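Local coordinates for DUF3828 domain-containing protein (Bacteroides thetaiotaomicron, PDB 3KZT) that is of unknown function, a small alpha-beta protein of the DUF3828 type that is probably made as a membrane-attached lipoprotein, at residues Y35-A40 with D54-K59; E67-L72 with A78-R83. All blocks are in the same frame, centred on the assembly; numbering follows the deposited sequence. Where two conformers were deposited one is given.

Interaction 1 (Y35-A40 with D54-K59)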
ATOM      1  N   TYR A  35       8.095   0.053   2.719  1.00 14.51           N
ATOM      2  CA  TYR A  35       7.329   1.297   2.973  1.00 14.48           C
ATOM      3  C   TYR A  35       5.840   1.202   2.654  1.00 14.66           C
ATOM      4  O   TYR A  35       5.026   1.747   3.394  1.00 14.73           O
ATOM      5  CB  TYR A  35       7.980   2.532   2.297  1.00 14.62           C
ATOM      6  CG  TYR A  35       9.050   3.141   3.159  1.00 14.14           C
ATOM      7  CD1 TYR A  35      10.359   2.653   3.142  1.00 13.98           C
ATOM      8  CD2 TYR A  35       8.750   4.187   4.028  1.00 14.02           C
ATOM      9  CE1 TYR A  35      11.346   3.194   3.960  1.00 14.60           C
ATOM     10  CE2 TYR A  35       9.720   4.741   4.847  1.00 14.10           C
ATOM     11  CZ  TYR A  35      11.024   4.247   4.812  1.00 14.74           C
ATOM     12  OH  TYR A  35      11.996   4.785   5.613  1.00 15.05           O
ATOM     13  N   GLU A  36       5.486   0.504   1.575  1.00 14.83           N
ATOM     14  CA  GLU A  36       4.062   0.278   1.242  1.00 15.07           C
ATOM     15  C   GLU A  36       3.367  -0.634   2.267  1.00 14.63           C
ATOM     16  O   GLU A  36       2.241  -0.339   2.689  1.00 14.31           O
ATOM     17  CB  GLU A  36       3.899  -0.245  -0.180  1.00 15.33           C
ATOM     18  CG  GLU A  36       4.149   0.850  -1.210  1.00 17.28           C
ATOM     19  CD  GLU A  36       4.356   0.343  -2.617  1.00 20.43           C
ATOM     20  OE1 GLU A  36       4.001  -0.829  -2.931  1.00 22.18           O
ATOM     21  OE2 GLU A  36       4.883   1.137  -3.430  1.00 24.36           O
ATOM     22  N   ALA A  37       4.051  -1.716   2.672  1.00 14.28           N
ATOM     23  CA  ALA A  37       3.541  -2.647   3.707  1.00 13.88           C
ATOM     24  C   ALA A  37       3.424  -1.961   5.071  1.00 13.64           C
ATOM     25  O   ALA A  37       2.399  -2.070   5.735  1.00 13.35           O
ATOM     26  CB  ALA A  37       4.450  -3.865   3.817  1.00 13.58           C
ATOM     27  N   TYR A  38       4.488  -1.255   5.462  1.00 13.59           N
ATOM     28  CA  TYR A  38       4.537  -0.509   6.731  1.00 13.58           C
ATOM     29  C   TYR A  38       3.463   0.594   6.799  1.00 13.40           C
ATOM     30  O   TYR A  38       2.770   0.717   7.803  1.00 13.02           O
ATOM     31  CB  TYR A  38       5.935   0.088   6.950  1.00 13.44           C
ATOM     32  CG  TYR A  38       6.160   0.642   8.329  1.00 13.88           C
ATOM     33  CD1 TYR A  38       6.187  -0.208   9.437  1.00 13.93           C
ATOM     34  CD2 TYR A  38       6.389   2.014   8.537  1.00 13.96           C
ATOM     35  CE1 TYR A  38       6.399   0.284  10.723  1.00 13.69           C
ATOM     36  CE2 TYR A  38       6.604   2.518   9.821  1.00 13.31           C
ATOM     37  CZ  TYR A  38       6.614   1.643  10.908  1.00 13.66           C
ATOM     38  OH  TYR A  38       6.825   2.112  12.168  1.00 12.26           O
ATOM     39  N   ALA A  39       3.324   1.359   5.714  1.00 13.58           N
ATOM     40  CA  ALA A  39       2.280   2.435   5.609  1.00 13.72           C
ATOM     41  C   ALA A  39       0.863   1.935   5.805  1.00 13.74           C
ATOM     42  O   ALA A  39       0.058   2.625   6.414  1.00 13.97           O
ATOM     43  CB  ALA A  39       2.362   3.111   4.306  1.00 12.96           C
ATOM     44  N   ALA A  40       0.560   0.746   5.269  1.00 14.06           N
ATOM     45  CA  ALA A  40      -0.761   0.121   5.439  1.00 14.36           C
ATOM     46  C   ALA A  40      -1.103  -0.200   6.911  1.00 14.54           C
ATOM     47  O   ALA A  40      -2.271  -0.184   7.277  1.00 14.58           O
ATOM     48  CB  ALA A  40      -0.878  -1.147   4.572  1.00 14.39           C
ATOM     49  N   ASP A  54       5.299  -3.720  13.802  1.00 16.18           N
ATOM     50  CA  ASP A  54       6.456  -4.430  14.379  1.00 16.30           C
ATOM     51  C   ASP A  54       6.791  -5.688  13.582  1.00 15.97           C
ATOM     52  O   ASP A  54       7.950  -5.920  13.338  1.00 16.16           O
ATOM     53  CB  ASP A  54       6.239  -4.758  15.864  1.00 16.25           C
ATOM     54  CG  ASP A  54       6.168  -3.504  16.747  1.00 17.35           C
ATOM     55  OD1 ASP A  54       6.752  -2.446  16.386  1.00 18.09           O
ATOM     56  OD2 ASP A  54       5.515  -3.587  17.818  1.00 19.19           O
ATOM     57  N   SER A  55       5.771  -6.469  13.159  1.00 15.59           N
ATOM     58  CA  SER A  55       5.987  -7.673  12.277  1.00 15.31           C
ATOM     59  C   SER A  55       6.738  -7.324  10.992  1.00 15.02           C
ATOM     60  O   SER A  55       7.672  -8.024  10.606  1.00 14.89           O
ATOM     61  CB  SER A  55       4.657  -8.329  11.873  1.00 15.31           C
ATOM     62  OG  SER A  55       3.911  -8.757  12.988  1.00 16.11           O
ATOM     63  N   ILE A  56       6.323  -6.231  10.355  1.00 14.93           N
ATOM     64  CA  ILE A  56       6.955  -5.734   9.127  1.00 15.02           C
ATOM     65  C   ILE A  56       8.404  -5.276   9.391  1.00 15.21           C
ATOM     66  O   ILE A  56       9.302  -5.587   8.600  1.00 15.33           O
ATOM     67  CB  ILE A  56       6.114  -4.597   8.485  1.00 15.10           C
ATOM     68  CG1 ILE A  56       4.790  -5.159   7.945  1.00 15.08           C
ATOM     69  CG2 ILE A  56       6.866  -3.936   7.339  1.00 14.95           C
ATOM     70  CD1 ILE A  56       3.739  -4.107   7.759  1.00 15.36           C
ATOM     71  N   LYS A  57       8.623  -4.566  10.508  1.00 15.26           N
ATOM     72  CA  LYS A  57       9.990  -4.162  10.928  1.00 15.52           C
ATOM     73  C   LYS A  57      10.878  -5.378  11.231  1.00 15.58           C
ATOM     74  O   LYS A  57      12.057  -5.379  10.884  1.00 15.95           O
ATOM     75  CB  LYS A  57       9.952  -3.202  12.139  1.00 15.47           C
ATOM     76  CG  LYS A  57       9.407  -1.823  11.800  1.00 15.33           C
ATOM     77  CD  LYS A  57       8.905  -1.055  13.036  1.00 15.73           C
ATOM     78  CE  LYS A  57      10.025  -0.561  13.930  1.00 15.45           C
ATOM     79  NZ  LYS A  57       9.492   0.122  15.172  1.00 14.90           N
ATOM     80  N   GLN A  58      10.304  -6.408  11.852  1.00 15.75           N
ATOM     81  CA  GLN A  58      11.037  -7.685  12.105  1.00 15.98           C
ATOM     82  C   GLN A  58      11.440  -8.383  10.768  1.00 15.59           C
ATOM     83  O   GLN A  58      12.531  -8.972  10.684  1.00 15.52           O
ATOM     84  CB  GLN A  58      10.195  -8.645  12.980  1.00 16.11           C
ATOM     85  CG  GLN A  58       9.841  -8.103  14.425  1.00 17.35           C
ATOM     86  CD  GLN A  58      10.832  -8.444  15.515  1.00 19.00           C
ATOM     87  OE1 GLN A  58      11.987  -8.830  15.258  1.00 20.71           O
ATOM     88  NE2 GLN A  58      10.390  -8.283  16.766  1.00 19.53           N
ATOM     89  N   LYS A  59      10.573  -8.270   9.740  1.00 15.30           N
ATOM     90  CA  LYS A  59      10.826  -8.878   8.423  0.50 15.19           C
ATOM     91  C   LYS A  59      11.877  -8.117   7.613  1.00 15.06           C
ATOM     92  O   LYS A  59      12.861  -8.717   7.141  1.00 14.99           O
ATOM     93  CB  LYS A  59       9.515  -8.974   7.607  0.50 15.22           C
ATOM     94  CG  LYS A  59       9.682  -9.597   6.197  0.50 15.43           C
ATOM     95  CD  LYS A  59       8.358 -10.047   5.600  0.50 15.59           C
ATOM     96  CE  LYS A  59       8.566 -10.659   4.214  0.50 15.60           C
ATOM     97  NZ  LYS A  59       9.483 -11.833   4.254  0.50 15.60           N
TER
HETATM   98  O   HOH W   1       9.147   2.790  14.001  1.00 17.63           O

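Interaction 2 (E67-L72 with A78-R83). With SO4 (sulfate ion), chain F.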
ATOM      1  N   GLU A  67      16.634  -1.810  17.092  1.00 19.90           N
ATOM      2  CA  GLU A  67      17.115  -1.210  18.357  1.00 20.13           C
ATOM      3  C   GLU A  67      17.420   0.290  18.208  1.00 20.27           C
ATOM      4  O   GLU A  67      17.100   1.067  19.097  1.00 20.30           O
ATOM      5  CB  GLU A  67      18.357  -1.944  18.879  1.00 20.15           C
ATOM      6  CG  GLU A  67      18.054  -3.334  19.468  1.00 20.81           C
ATOM      7  CD  GLU A  67      19.302  -4.054  20.024  1.00 21.61           C
ATOM      8  OE1 GLU A  67      20.432  -3.808  19.532  1.00 21.97           O
ATOM      9  OE2 GLU A  67      19.139  -4.880  20.955  1.00 21.83           O
ATOM     10  N   LYS A  68      18.055   0.677  17.094  1.00 20.59           N
ATOM     11  CA  LYS A  68      18.294   2.110  16.772  1.00 20.79           C
ATOM     12  C   LYS A  68      16.963   2.897  16.574  1.00 21.04           C
ATOM     13  O   LYS A  68      16.892   4.081  16.923  1.00 21.36           O
ATOM     14  CB  LYS A  68      19.227   2.260  15.534  1.00 20.78           C
ATOM     15  CG  LYS A  68      19.364   3.704  14.986  1.00 20.82           C
ATOM     16  CD  LYS A  68      20.486   3.862  13.978  1.00 20.78           C
ATOM     17  CE  LYS A  68      20.514   5.317  13.465  1.00 20.98           C
ATOM     18  NZ  LYS A  68      21.560   5.600  12.437  1.00 21.17           N
ATOM     19  N   VAL A  69      15.942   2.240  16.004  1.00 21.12           N
ATOM     20  CA  VAL A  69      14.608   2.852  15.840  1.00 21.28           C
ATOM     21  C   VAL A  69      13.948   3.101  17.210  1.00 21.46           C
ATOM     22  O   VAL A  69      13.307   4.131  17.394  1.00 21.80           O
ATOM     23  CB  VAL A  69      13.688   2.014  14.885  1.00 21.08           C
ATOM     24  CG1 VAL A  69      12.246   2.548  14.879  1.00 20.96           C
ATOM     25  CG2 VAL A  69      14.254   2.034  13.474  1.00 20.39           C
ATOM     26  N   ASP A  70      14.132   2.173  18.162  1.00 21.50           N
ATOM     27  CA  ASP A  70      13.653   2.364  19.549  1.00 21.52           C
ATOM     28  C   ASP A  70      14.331   3.553  20.231  1.00 21.34           C
ATOM     29  O   ASP A  70      13.646   4.318  20.926  1.00 21.37           O
ATOM     30  CB  ASP A  70      13.854   1.097  20.403  1.00 21.60           C
ATOM     31  CG  ASP A  70      12.950  -0.056  19.988  1.00 22.28           C
ATOM     32  OD1 ASP A  70      12.084   0.119  19.104  1.00 23.39           O
ATOM     33  OD2 ASP A  70      13.114  -1.153  20.559  1.00 23.44           O
ATOM     34  N   ARG A  71      15.659   3.698  20.044  1.00 21.18           N
ATOM     35  CA  ARG A  71      16.422   4.864  20.571  0.50 21.19           C
ATOM     36  C   ARG A  71      15.881   6.171  20.001  1.00 21.11           C
ATOM     37  O   ARG A  71      15.679   7.146  20.736  1.00 21.19           O
ATOM     38  CB  ARG A  71      17.930   4.785  20.226  0.50 21.19           C
ATOM     39  CG  ARG A  71      18.744   3.846  21.067  0.50 21.42           C
ATOM     40  CD  ARG A  71      20.243   4.155  20.915  0.50 21.50           C
ATOM     41  NE  ARG A  71      20.647   4.326  19.513  0.50 21.77           N
ATOM     42  CZ  ARG A  71      20.826   5.509  18.926  0.50 21.55           C
ATOM     43  NH1 ARG A  71      20.640   6.626  19.609  0.50 21.70           N
ATOM     44  NH2 ARG A  71      21.191   5.573  17.658  0.50 21.19           N
ATOM     45  N   LEU A  72      15.663   6.192  18.680  1.00 20.93           N
ATOM     46  CA  LEU A  72      15.119   7.386  17.994  1.00 20.91           C
ATOM     47  C   LEU A  72      13.644   7.676  18.379  1.00 20.94           C
ATOM     48  O   LEU A  72      13.264   8.844  18.478  1.00 20.97           O
ATOM     49  CB  LEU A  72      15.287   7.271  16.475  1.00 20.93           C
ATOM     50  CG  LEU A  72      16.741   7.310  15.973  1.00 20.61           C
ATOM     51  CD1 LEU A  72      16.822   6.839  14.539  1.00 21.47           C
ATOM     52  CD2 LEU A  72      17.349   8.690  16.109  1.00 20.76           C
ATOM     53  N   ALA A  78       8.445  10.886  17.366  1.00 14.90           N
ATOM     54  CA  ALA A  78       8.004  10.621  16.013  1.00 14.32           C
ATOM     55  C   ALA A  78       8.577   9.294  15.558  1.00 13.83           C
ATOM     56  O   ALA A  78       9.546   8.795  16.133  1.00 13.63           O
ATOM     57  CB  ALA A  78       8.452  11.741  15.094  1.00 14.27           C
ATOM     58  N   ASP A  79       7.950   8.716  14.543  1.00 13.34           N
ATOM     59  CA  ASP A  79       8.398   7.465  13.973  1.00 12.95           C
ATOM     60  C   ASP A  79       9.599   7.822  13.051  1.00 12.44           C
ATOM     61  O   ASP A  79       9.408   8.518  12.059  1.00 12.03           O
ATOM     62  CB  ASP A  79       7.255   6.815  13.181  1.00 13.01           C
ATOM     63  CG  ASP A  79       7.561   5.395  12.746  1.00 12.78           C
ATOM     64  OD1 ASP A  79       8.738   5.027  12.599  1.00 13.08           O
ATOM     65  OD2 ASP A  79       6.599   4.644  12.540  1.00 12.31           O
ATOM     66  N   PRO A  80      10.833   7.358  13.394  1.00 11.97           N
ATOM     67  CA  PRO A  80      11.988   7.672  12.522  1.00 11.95           C
ATOM     68  C   PRO A  80      11.944   7.060  11.071  1.00 11.63           C
ATOM     69  O   PRO A  80      12.626   7.588  10.171  1.00 11.49           O
ATOM     70  CB  PRO A  80      13.174   7.096  13.312  1.00 11.99           C
ATOM     71  CG  PRO A  80      12.588   6.016  14.099  1.00 12.25           C
ATOM     72  CD  PRO A  80      11.258   6.514  14.530  1.00 11.99           C
ATOM     73  N   ILE A  81      11.154   5.979  10.875  1.00 11.27           N
ATOM     74  CA  ILE A  81      11.010   5.339   9.559  0.50 10.89           C
ATOM     75  C   ILE A  81      10.326   6.300   8.566  1.00 10.75           C
ATOM     76  O   ILE A  81      10.779   6.442   7.438  1.00 10.46           O
ATOM     77  CB  ILE A  81      10.208   3.998   9.644  0.50 10.96           C
ATOM     78  CG1 ILE A  81      10.972   2.945  10.479  0.50 10.79           C
ATOM     79  CG2 ILE A  81       9.957   3.421   8.226  0.50 10.75           C
ATOM     80  CD1 ILE A  81      10.154   1.709  10.794  0.50 10.23           C
ATOM     81  N   ILE A  82       9.248   6.964   9.022  1.00 10.62           N
ATOM     82  CA  ILE A  82       8.480   7.971   8.208  1.00 10.64           C
ATOM     83  C   ILE A  82       8.769   9.461   8.563  1.00 10.64           C
ATOM     84  O   ILE A  82       8.296  10.367   7.846  1.00 10.59           O
ATOM     85  CB  ILE A  82       6.913   7.714   8.250  1.00 10.68           C
ATOM     86  CG1 ILE A  82       6.342   7.738   9.681  1.00 11.35           C
ATOM     87  CG2 ILE A  82       6.578   6.378   7.599  1.00 10.64           C
ATOM     88  CD1 ILE A  82       4.832   7.750   9.757  1.00 11.53           C
ATOM     89  N   ARG A  83       9.545   9.708   9.639  1.00 10.49           N
ATOM     90  CA  ARG A  83       9.809  11.073  10.169  1.00 10.33           C
ATOM     91  C   ARG A  83       8.494  11.829  10.390  1.00 10.14           C
ATOM     92  O   ARG A  83       8.307  12.960   9.912  1.00 10.09           O
ATOM     93  CB  ARG A  83      10.783  11.844   9.269  1.00 10.47           C
ATOM     94  CG  ARG A  83      12.142  11.241   9.238  1.00 10.83           C
ATOM     95  CD  ARG A  83      13.073  12.044   8.393  1.00 11.46           C
ATOM     96  NE  ARG A  83      14.438  11.516   8.461  1.00 12.11           N
ATOM     97  CZ  ARG A  83      15.523  12.085   7.911  1.00 12.73           C
ATOM     98  NH1 ARG A  83      15.441  13.237   7.213  1.00 13.55           N
ATOM     99  NH2 ARG A  83      16.718  11.493   8.057  1.00 13.11           N
TER
HETATM  100  S   SO4 F 204      19.329  13.246   6.866  0.70 60.55           S
HETATM  101  O1  SO4 F 204      19.477  11.983   7.591  0.70 60.49           O
HETATM  102  O2  SO4 F 204      18.088  13.250   6.098  0.70 60.20           O
HETATM  103  O3  SO4 F 204      20.457  13.413   5.950  0.70 60.90           O
HETATM  104  O4  SO4 F 204      19.307  14.354   7.822  0.70 60.90           O

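Interaction 1 (Y35-A40 with D54-K59)
Around Tyr38 and Ile56, whose CA atoms come within 6.2 Å of each other, helix segments 35-40 and 54-59 run antiparallel at 161°, their axes 9.5 Å apart. They belong to the long helix 13-41 and to helix 47-60, which pair as an antiparallel helical hairpin. Ile56 fills the space between the two backbones. Ile56 CD1 reaches across to the main chain beside Ala37, 3.2 Å from Ala37 O, and lies 4.0 Å from Ala37 CB. The small alanine lets the methyl come this close, and Met43 of the second subunit packs on the same residue. The other branch of Ile56, CG2, stands anti to the backbone N and meets Tyr38 CB at 4.1 Å, so CG2 packs on Tyr38 while CD1 lies mainly against Ala37.

Tyr38 and Lys57 make the second half of the contact. With CG anti to the backbone N (chi1 -169°), the tyrosine ring projects from its helix at a steep angle to the axis, and the aliphatic part of Lys57 slants across it, CD 3.7 Å from Tyr38 CE1. Lysine suits this place because its methylenes pack obliquely against the aromatic ring while its ammonium group continues to a polar site; a bend at chi3 (72°) shapes that path. The hydroxyl of Tyr38 has a protein partner in the carboxylate of Asp79, and Lys57 NZ forms a long salt bridge with Asp54 one turn back. A water joins the two polar ends, donating to Tyr38 OH at 3.0 Å and accepting from Lys57 NZ at 2.9 Å.

Interaction 2 (E67-L72 with A78-R83)
Pro80 packs its ring against Val69 and Leu72, two residues on one face of helix 63-75, as the following loop folds back over that helix. The contact between the segments is apolar. Val69 CG1, placed anti to the backbone N (chi1 172°), meets Pro80 CG at 3.6 Å. Leu72, one turn further on, brings CB to 3.8 Å from Pro80 CB, with CD1 beside the same proline carbon. Thus CG faces both helix residues, while CB lies on the leucine side. A compact proline suits the site: its ring offers a rigid hydrocarbon surface, and its closed backbone N has no hydrogen to bury.

Polar bonds shape the loop itself. Asp79 OD1 accepts from Ile81 N at 3.1 Å, an Asx turn that brackets Pro80; the donor approaches from above the carboxylate plane, 37° out of it. The same short acidic side chain also ties the turn to helix 13-41.

Ionic contacts lie at the end of segment 78-83. The extended Arg83 meets a sulfate, probably from the crystallisation liquor, at the edge of its guanidinium group: NH1 bonds to sulfate O2 at 2.9 Å, and NH2 bonds to sulfate O1 at 2.8 Å, with a weaker bond to O2. Arg83 NH2 also binds Thr140 OG1, and its side chain packs on strand 119-130. On the opposite flank of the contact, Val69 and Ile81 both touch Lys57 of helix 47-60, placing the loop among three helices and the sheet.

How the interactions relate
Interaction 1 is a buried helix-helix contact close to the dimer partner, whereas interaction 2 is partly buried and sets a loop on a helix, untouched by the second subunit. They meet directly along one flank. Tyr38 and Tyr35 of 35-40 send their hydroxyls to Asp79 and to the carbonyl of Ile81, so the 78-83 loop is held by both helix 63-75 and helix 13-41. Across each pair of segments the packing is mainly hydrocarbon. Polar chemistry differs with place: interaction 1 carries its polar groups at the tips of side chains whose carbon parts pack between the helices, while those of interaction 2 shape the loop and reach a bound anion.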